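Local coordinates for protein DNA methyltransferase (Nicotiana tabacum, PDB 4ONQ) that probably methylates cytosines in DNA at carbon 5, this chain being the catalytic domain of a plant de novo methyltransferase and holding the cofactor analogue sinefungin, at residues 64-69 / 217-222; 16-21 / 91-96. The protein carries 5 engineered substitutions. All blocks are in the same frame, centred on the assembly; numbering follows the deposited sequence.

Interaction 1 (64-69 / 217-222); sequences EPEFVD and AYHLSV
Glu66 and Val68, on the edge strand 66-69 of the mixed central sheet, reach across to His219 on helix 213-220, which packs against that sheet. The backbones stay well apart, with the CA atoms of Glu66 and His219 separated by 10.3 Å, and side chains bridge the distance. The CE1–NE2 end of the His219 imidazole meets both side chains that point inward from the strand, one at its edge and one over a face. Its CG lies anti to its carbonyl carbon (chi1 -58°), which sends the ring out toward the sheet. Val68 meets the ring at its edge, in the ring plane, with CG1 3.7 Å from His219 CE1. Glu66 is stretched out to its full length, and its OE1 sits over one face, toward the rim; carboxylate and ring planes are only 22° apart.

The order across the sheet is that of a class I methyltransferase, threaded in the rearranged, circularly permuted order of DRM enzymes, and the contact joins helix 213-220 to the edge strand, neighbour of the antiparallel 79-84. Phe67, between the two contact residues, points to the opposite side of the strand and meets Trp53 edge-to-face.

No hydrogen bond joins Glu66 to the imidazole: Glu66 OE2 is 4.1 Å from His219 NE2. The carboxylate is instead held by Arg91, His84 and the backbone N of Phe15, while His219 ND1 is bonded to Tyr41 and the ring meets Tyr82 edge-to-face. Farther along the chain, Ser221 OG donates to Tyr218 O at 3.0 Å, approaching from above the carbonyl plane.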
ATOM      1  N   GLU A  64      -8.608 -13.772 -11.264  1.00 82.62           N
ATOM      2  CA  GLU A  64      -7.621 -14.336 -10.396  1.00 83.76           C
ATOM      3  C   GLU A  64      -6.716 -13.244  -9.916  1.00 81.12           C
ATOM      4  O   GLU A  64      -6.340 -12.367 -10.663  1.00 79.37           O
ATOM      5  CB  GLU A  64      -6.779 -15.354 -11.124  1.00106.25           C
ATOM      6  CG  GLU A  64      -7.436 -16.632 -11.464  1.00129.68           C
ATOM      7  CD  GLU A  64      -6.770 -17.262 -12.657  1.00157.25           C
ATOM      8  OE1 GLU A  64      -5.934 -16.583 -13.278  1.00165.31           O
ATOM      9  OE2 GLU A  64      -7.069 -18.425 -12.980  1.00169.20           O
ATOM     10  N   PRO A  65      -6.333 -13.327  -8.666  1.00 60.22           N
ATOM     11  CA  PRO A  65      -5.530 -12.260  -8.074  1.00 53.96           C
ATOM     12  C   PRO A  65      -4.140 -12.232  -8.667  1.00 56.28           C
ATOM     13  O   PRO A  65      -3.665 -13.247  -9.180  1.00 56.46           O
ATOM     14  CB  PRO A  65      -5.457 -12.654  -6.596  1.00 54.19           C
ATOM     15  CG  PRO A  65      -5.646 -14.122  -6.595  1.00 56.28           C
ATOM     16  CD  PRO A  65      -6.630 -14.393  -7.697  1.00 57.79           C
ATOM     17  N   GLU A  66      -3.514 -11.064  -8.605  1.00 52.41           N
ATOM     18  CA  GLU A  66      -2.133 -10.892  -9.008  1.00 50.13           C
ATOM     19  C   GLU A  66      -1.330 -10.694  -7.735  1.00 50.52           C
ATOM     20  O   GLU A  66      -1.487  -9.689  -7.038  1.00 53.44           O
ATOM     21  CB  GLU A  66      -1.989  -9.683  -9.935  1.00 46.95           C
ATOM     22  CG  GLU A  66      -0.548  -9.328 -10.266  1.00 51.02           C
ATOM     23  CD  GLU A  66      -0.417  -8.160 -11.234  1.00 57.21           C
ATOM     24  OE1 GLU A  66      -1.377  -7.365 -11.366  1.00 57.95           O
ATOM     25  OE2 GLU A  66       0.655  -8.040 -11.868  1.00 55.78           O
ATOM     26  N   PHE A  67      -0.493 -11.675  -7.418  1.00 53.79           N
ATOM     27  CA  PHE A  67       0.292 -11.637  -6.196  1.00 46.60           C
ATOM     28  C   PHE A  67       1.622 -10.950  -6.437  1.00 47.67           C
ATOM     29  O   PHE A  67       2.370 -11.322  -7.339  1.00 52.30           O
ATOM     30  CB  PHE A  67       0.525 -13.046  -5.655  1.00 48.33           C
ATOM     31  CG  PHE A  67      -0.730 -13.734  -5.198  1.00 56.55           C
ATOM     32  CD1 PHE A  67      -1.382 -13.319  -4.045  1.00 49.38           C
ATOM     33  CD2 PHE A  67      -1.247 -14.806  -5.910  1.00 51.33           C
ATOM     34  CE1 PHE A  67      -2.532 -13.952  -3.616  1.00 48.96           C
ATOM     35  CE2 PHE A  67      -2.397 -15.440  -5.490  1.00 52.28           C
ATOM     36  CZ  PHE A  67      -3.042 -15.014  -4.340  1.00 53.00           C
ATOM     37  N   VAL A  68       1.908  -9.937  -5.630  1.00 45.91           N
ATOM     38  CA  VAL A  68       3.169  -9.216  -5.746  1.00 51.07           C
ATOM     39  C   VAL A  68       3.707  -8.759  -4.385  1.00 49.00           C
ATOM     40  O   VAL A  68       2.949  -8.387  -3.475  1.00 41.31           O
ATOM     41  CB  VAL A  68       3.097  -8.066  -6.804  1.00 48.39           C
ATOM     42  CG1 VAL A  68       1.670  -7.632  -7.036  1.00 50.22           C
ATOM     43  CG2 VAL A  68       3.974  -6.885  -6.418  1.00 56.19           C
ATOM     44  N   ASP A  69       5.024  -8.861  -4.251  1.00 54.93           N
ATOM     45  CA  ASP A  69       5.734  -8.473  -3.049  1.00 56.07           C
ATOM     46  C   ASP A  69       6.339  -7.102  -3.301  1.00 49.96           C
ATOM     47  O   ASP A  69       7.029  -6.893  -4.301  1.00 45.47           O
ATOM     48  CB  ASP A  69       6.837  -9.496  -2.752  1.00 49.50           C
ATOM     49  CG  ASP A  69       7.412  -9.357  -1.354  1.00 46.12           C
ATOM     50  OD1 ASP A  69       7.507  -8.219  -0.842  1.00 46.46           O
ATOM     51  OD2 ASP A  69       7.772 -10.398  -0.764  1.00 52.44           O
ATOM     52  N   ALA A 217       1.085   2.323  -7.923  1.00 33.62           N
ATOM     53  CA  ALA A 217       1.263   3.242  -9.041  1.00 37.16           C
ATOM     54  C   ALA A 217       1.735   2.486 -10.269  1.00 40.85           C
ATOM     55  O   ALA A 217       1.336   2.804 -11.390  1.00 44.70           O
ATOM     56  CB  ALA A 217       2.243   4.340  -8.689  1.00 36.24           C
ATOM     57  N   TYR A 218       2.591   1.491 -10.054  1.00 40.13           N
ATOM     58  CA  TYR A 218       3.027   0.643 -11.156  1.00 45.87           C
ATOM     59  C   TYR A 218       1.825  -0.018 -11.811  1.00 46.15           C
ATOM     60  O   TYR A 218       1.753  -0.101 -13.036  1.00 45.72           O
ATOM     61  CB  TYR A 218       4.021  -0.417 -10.688  1.00 49.23           C
ATOM     62  CG  TYR A 218       4.539  -1.312 -11.796  1.00 57.93           C
ATOM     63  CD1 TYR A 218       5.428  -0.830 -12.753  1.00 55.15           C
ATOM     64  CD2 TYR A 218       4.154  -2.644 -11.874  1.00 57.48           C
ATOM     65  CE1 TYR A 218       5.912  -1.650 -13.758  1.00 51.06           C
ATOM     66  CE2 TYR A 218       4.630  -3.468 -12.875  1.00 53.66           C
ATOM     67  CZ  TYR A 218       5.507  -2.968 -13.814  1.00 61.19           C
ATOM     68  OH  TYR A 218       5.977  -3.796 -14.810  1.00 74.73           O
ATOM     69  N   HIS A 219       0.869  -0.477 -11.006  1.00 37.07           N
ATOM     70  CA  HIS A 219      -0.337  -1.052 -11.615  1.00 40.14           C
ATOM     71  C   HIS A 219      -1.268  -0.027 -12.290  1.00 43.71           C
ATOM     72  O   HIS A 219      -1.807  -0.288 -13.365  1.00 43.32           O
ATOM     73  CB  HIS A 219      -1.103  -1.919 -10.618  1.00 47.71           C
ATOM     74  CG  HIS A 219      -0.286  -3.037 -10.052  1.00 48.88           C
ATOM     75  ND1 HIS A 219      -0.552  -3.611  -8.828  1.00 50.74           N
ATOM     76  CD2 HIS A 219       0.805  -3.676 -10.538  1.00 42.72           C
ATOM     77  CE1 HIS A 219       0.335  -4.558  -8.587  1.00 50.01           C
ATOM     78  NE2 HIS A 219       1.169  -4.620  -9.609  1.00 41.03           N
ATOM     79  N   LEU A 220      -1.445   1.137 -11.670  1.00 45.03           N
ATOM     80  CA  LEU A 220      -2.380   2.141 -12.176  1.00 40.86           C
ATOM     81  C   LEU A 220      -1.814   2.955 -13.335  1.00 44.32           C
ATOM     82  O   LEU A 220      -2.538   3.723 -13.961  1.00 47.98           O
ATOM     83  CB  LEU A 220      -2.807   3.097 -11.058  1.00 35.06           C
ATOM     84  CG  LEU A 220      -3.542   2.507  -9.853  1.00 36.65           C
ATOM     85  CD1 LEU A 220      -3.872   3.587  -8.816  1.00 35.87           C
ATOM     86  CD2 LEU A 220      -4.805   1.800 -10.299  1.00 34.95           C
ATOM     87  N   SER A 221      -0.524   2.798 -13.611  1.00 38.34           N
ATOM     88  CA  SER A 221       0.145   3.636 -14.606  1.00 46.19           C
ATOM     89  C   SER A 221      -0.492   3.517 -15.989  1.00 50.34           C
ATOM     90  O   SER A 221      -0.454   4.459 -16.776  1.00 53.31           O
ATOM     91  CB  SER A 221       1.633   3.297 -14.685  1.00 39.53           C
ATOM     92  OG  SER A 221       1.829   1.993 -15.190  1.00 47.06           O
ATOM     93  N   VAL A 222      -1.089   2.362 -16.266  1.00 54.13           N
ATOM     94  CA  VAL A 222      -1.791   2.123 -17.524  1.00 49.71           C
ATOM     95  C   VAL A 222      -2.973   3.070 -17.724  1.00 49.49           C
ATOM     96  O   VAL A 222      -3.504   3.183 -18.827  1.00 56.89           O
ATOM     97  CB  VAL A 222      -2.323   0.676 -17.609  1.00 53.62           C
ATOM     98  CG1 VAL A 222      -1.193  -0.325 -17.423  1.00 47.60           C
ATOM     99  CG2 VAL A 222      -3.417   0.450 -16.570  1.00 59.25           C
TER

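Interaction 2 (16-21 / 91-96); sequences GVPTEP and RFPLFP
Two irregular loops come together at Pro18 and Pro93, whose CA atoms are 6.5 Å apart, where a type I beta turn from Val17 to Glu20 brings its second residue up against the segment 91-96. The bond across the turn, Glu20 N to Val17 O, is weak at 3.4 Å. Across the contact the two pyrrolidine rings lie alongside each other, running opposite ways: Pro18 CB lies 3.8 Å from Pro93 CG, and Pro18 CG is 4.0 Å from Pro93 CB. This is apolar contact alone, between two rigid rings, and it is partly open to solvent.

Segment 16-21 precedes strand 39-45, and segment 91-96 follows strand 79-84, so the contact ties the N-terminal arm of the chain to the loop that leaves an antiparallel strand of the methyltransferase sheet. Tyr218 of helix 213-220 touches both Pro18 and Arg91, and Phe73 lies against Pro18 and Val17.

The second point of approach is more polar and looser. Arg91 is nearly extended beyond CG (chi2 171°, chi3 164°) and carries its guanidinium past Gly16, whose carbonyl O lies at the edge of that group, close to its plane. At 4.3 Å from Gly16 O, Arg91 NH1 makes no hydrogen bond there; its strong partner is the carboxylate of Glu66. Gly16 itself has a positive phi of 146°, a backbone conformation readily reached by a residue without a beta carbon.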
ATOM      1  N   GLY A  16       4.535  -9.069 -13.678  1.00 58.12           N
ATOM      2  CA  GLY A  16       5.805  -8.422 -13.943  1.00 59.98           C
ATOM      3  C   GLY A  16       6.100  -7.262 -13.011  1.00 65.44           C
ATOM      4  O   GLY A  16       5.201  -6.539 -12.592  1.00 66.75           O
ATOM      5  N   VAL A  17       7.374  -7.096 -12.683  1.00 61.57           N
ATOM      6  CA  VAL A  17       7.827  -5.959 -11.895  1.00 62.42           C
ATOM      7  C   VAL A  17       8.956  -5.274 -12.664  1.00 60.82           C
ATOM      8  O   VAL A  17       9.666  -5.927 -13.431  1.00 63.00           O
ATOM      9  CB  VAL A  17       8.290  -6.395 -10.482  1.00 59.71           C
ATOM     10  CG1 VAL A  17       7.105  -6.896  -9.660  1.00 45.47           C
ATOM     11  CG2 VAL A  17       9.373  -7.460 -10.573  1.00 48.61           C
ATOM     12  N   PRO A  18       9.127  -3.956 -12.469  1.00 67.82           N
ATOM     13  CA  PRO A  18      10.071  -3.190 -13.288  1.00 69.12           C
ATOM     14  C   PRO A  18      11.528  -3.614 -13.138  1.00 78.80           C
ATOM     15  O   PRO A  18      12.310  -3.503 -14.081  1.00 82.98           O
ATOM     16  CB  PRO A  18       9.895  -1.760 -12.762  1.00 56.78           C
ATOM     17  CG  PRO A  18       9.437  -1.930 -11.377  1.00 60.75           C
ATOM     18  CD  PRO A  18       8.522  -3.116 -11.424  1.00 63.08           C
ATOM     19  N   THR A  19      11.898  -4.140 -11.996  1.00 71.40           N
ATOM     20  CA  THR A  19      13.276  -4.419 -11.683  1.00 71.10           C
ATOM     21  C   THR A  19      13.781  -5.798 -12.087  1.00 80.66           C
ATOM     22  O   THR A  19      14.908  -6.137 -11.868  1.00 81.94           O
ATOM     23  CB  THR A  19      13.402  -4.348 -10.182  1.00 75.53           C
ATOM     24  OG1 THR A  19      14.578  -5.030  -9.789  1.00 86.23           O
ATOM     25  CG2 THR A  19      12.234  -5.044  -9.594  1.00 63.79           C
ATOM     26  N   GLU A  20      12.921  -6.613 -12.636  1.00 85.61           N
ATOM     27  CA  GLU A  20      13.360  -7.912 -13.002  1.00 81.71           C
ATOM     28  C   GLU A  20      12.855  -8.225 -14.354  1.00 92.03           C
ATOM     29  O   GLU A  20      12.028  -7.521 -14.887  1.00 96.78           O
ATOM     30  CB  GLU A  20      12.802  -8.935 -12.054  1.00 84.02           C
ATOM     31  CG  GLU A  20      13.066  -8.613 -10.660  1.00 86.36           C
ATOM     32  CD  GLU A  20      14.212  -9.349 -10.118  1.00 91.61           C
ATOM     33  OE1 GLU A  20      14.448 -10.465 -10.586  1.00 96.33           O
ATOM     34  OE2 GLU A  20      14.874  -8.822  -9.218  1.00 86.33           O
ATOM     35  N   PRO A  21      13.352  -9.311 -14.913  1.00 92.45           N
ATOM     36  CA  PRO A  21      12.938  -9.706 -16.247  1.00 87.58           C
ATOM     37  C   PRO A  21      11.534 -10.195 -16.220  1.00 87.03           C
ATOM     38  O   PRO A  21      11.177 -10.904 -15.309  1.00 90.40           O
ATOM     39  CB  PRO A  21      13.834 -10.892 -16.512  1.00 72.02           C
ATOM     40  CG  PRO A  21      13.980 -11.502 -15.187  1.00 69.65           C
ATOM     41  CD  PRO A  21      14.255 -10.314 -14.341  1.00 78.26           C
ATOM     42  N   ARG A  91       2.979  -1.101 -18.568  1.00 59.99           N
ATOM     43  CA  ARG A  91       3.093  -0.567 -17.220  1.00 62.51           C
ATOM     44  C   ARG A  91       4.457   0.079 -17.063  1.00 61.76           C
ATOM     45  O   ARG A  91       5.464  -0.476 -17.497  1.00 70.03           O
ATOM     46  CB  ARG A  91       2.963  -1.687 -16.189  1.00 49.45           C
ATOM     47  CG  ARG A  91       1.580  -2.279 -16.054  1.00 49.72           C
ATOM     48  CD  ARG A  91       1.629  -3.521 -15.183  1.00 49.92           C
ATOM     49  NE  ARG A  91       0.304  -3.915 -14.721  1.00 52.39           N
ATOM     50  CZ  ARG A  91       0.064  -4.970 -13.951  1.00 51.43           C
ATOM     51  NH1 ARG A  91       1.067  -5.746 -13.553  1.00 50.58           N
ATOM     52  NH2 ARG A  91      -1.181  -5.247 -13.576  1.00 51.41           N
ATOM     53  N   PHE A  92       4.490   1.251 -16.444  1.00 59.89           N
ATOM     54  CA  PHE A  92       5.752   1.912 -16.144  1.00 61.66           C
ATOM     55  C   PHE A  92       5.804   2.282 -14.661  1.00 47.92           C
ATOM     56  O   PHE A  92       4.773   2.561 -14.053  1.00 45.53           O
ATOM     57  CB  PHE A  92       5.959   3.138 -17.046  1.00 47.77           C
ATOM     58  CG  PHE A  92       4.850   4.158 -16.970  1.00 52.33           C
ATOM     59  CD1 PHE A  92       4.919   5.212 -16.072  1.00 48.81           C
ATOM     60  CD2 PHE A  92       3.748   4.072 -17.810  1.00 51.62           C
ATOM     61  CE1 PHE A  92       3.904   6.158 -16.003  1.00 50.58           C
ATOM     62  CE2 PHE A  92       2.728   5.013 -17.746  1.00 49.42           C
ATOM     63  CZ  PHE A  92       2.807   6.056 -16.842  1.00 53.25           C
ATOM     64  N   PRO A  93       7.004   2.253 -14.064  1.00 46.30           N
ATOM     65  CA  PRO A  93       7.135   2.591 -12.645  1.00 43.27           C
ATOM     66  C   PRO A  93       7.286   4.091 -12.405  1.00 44.21           C
ATOM     67  O   PRO A  93       7.581   4.843 -13.328  1.00 54.03           O
ATOM     68  CB  PRO A  93       8.420   1.872 -12.240  1.00 49.08           C
ATOM     69  CG  PRO A  93       9.242   1.876 -13.484  1.00 56.41           C
ATOM     70  CD  PRO A  93       8.268   1.747 -14.631  1.00 48.79           C
ATOM     71  N   LEU A  94       7.056   4.503 -11.163  1.00 46.55           N
ATOM     72  CA  LEU A  94       7.324   5.859 -10.716  1.00 44.34           C
ATOM     73  C   LEU A  94       8.835   6.068 -10.700  1.00 48.22           C
ATOM     74  O   LEU A  94       9.588   5.168 -10.320  1.00 45.16           O
ATOM     75  CB  LEU A  94       6.762   6.040  -9.307  1.00 39.10           C
ATOM     76  CG  LEU A  94       5.633   7.040  -9.048  1.00 50.50           C
ATOM     77  CD1 LEU A  94       4.672   7.101 -10.206  1.00 39.18           C
ATOM     78  CD2 LEU A  94       4.900   6.663  -7.762  1.00 39.53           C
ATOM     79  N   PHE A  95       9.307   7.240 -11.061  1.00 52.04           N
ATOM     80  CA  PHE A  95      10.732   7.460 -11.124  1.00 60.69           C
ATOM     81  C   PHE A  95      11.156   8.680 -10.310  1.00 62.10           C
ATOM     82  O   PHE A  95      10.418   9.610 -10.203  1.00 67.52           O
ATOM     83  CB  PHE A  95      11.196   7.498 -12.586  1.00 81.33           C
ATOM     84  CG  PHE A  95      12.660   7.334 -12.744  1.00105.54           C
ATOM     85  CD1 PHE A  95      13.219   6.103 -12.938  1.00110.43           C
ATOM     86  CD2 PHE A  95      13.505   8.428 -12.652  1.00120.71           C
ATOM     87  CE1 PHE A  95      14.588   5.969 -13.034  1.00118.65           C
ATOM     88  CE2 PHE A  95      14.867   8.287 -12.741  1.00123.07           C
ATOM     89  CZ  PHE A  95      15.406   7.062 -12.940  1.00122.22           C
ATOM     90  N   PRO A  96      12.309   8.640  -9.647  1.00 67.00           N
ATOM     91  CA  PRO A  96      13.242   7.504  -9.626  1.00 59.14           C
ATOM     92  C   PRO A  96      12.765   6.338  -8.781  1.00 52.35           C
ATOM     93  O   PRO A  96      11.946   6.515  -7.883  1.00 39.39           O
ATOM     94  CB  PRO A  96      14.520   8.107  -9.041  1.00 61.16           C
ATOM     95  CG  PRO A  96      14.048   9.222  -8.198  1.00 62.16           C
ATOM     96  CD  PRO A  96      12.835   9.787  -8.886  1.00 64.39           C
TER

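The two contacts lie side by side, their centres 11 Å apart, and share polar bonds. Arg91 NH1 of interaction 2 makes a salt bridge to Glu66 OE2 of interaction 1 at 2.9 Å, so one arginine anchors the carboxylate beside His219 while its guanidinium also passes Gly16 O. A probable hydrogen bond from Phe92 N to Ser221 OG, 3.0 Å, ties the 91-96 loop to 217-222. These bonds make 91-96 the bridge between 64-69 and 217-222, while 16-21 joins through packing, with Gly16 O against Tyr218 CE2 at 3.1 Å. Neither contact builds the cofactor site: the His219 side chain is about 13 Å from sinefungin, and the predicted catalytic Cys316 is in an unmodelled region.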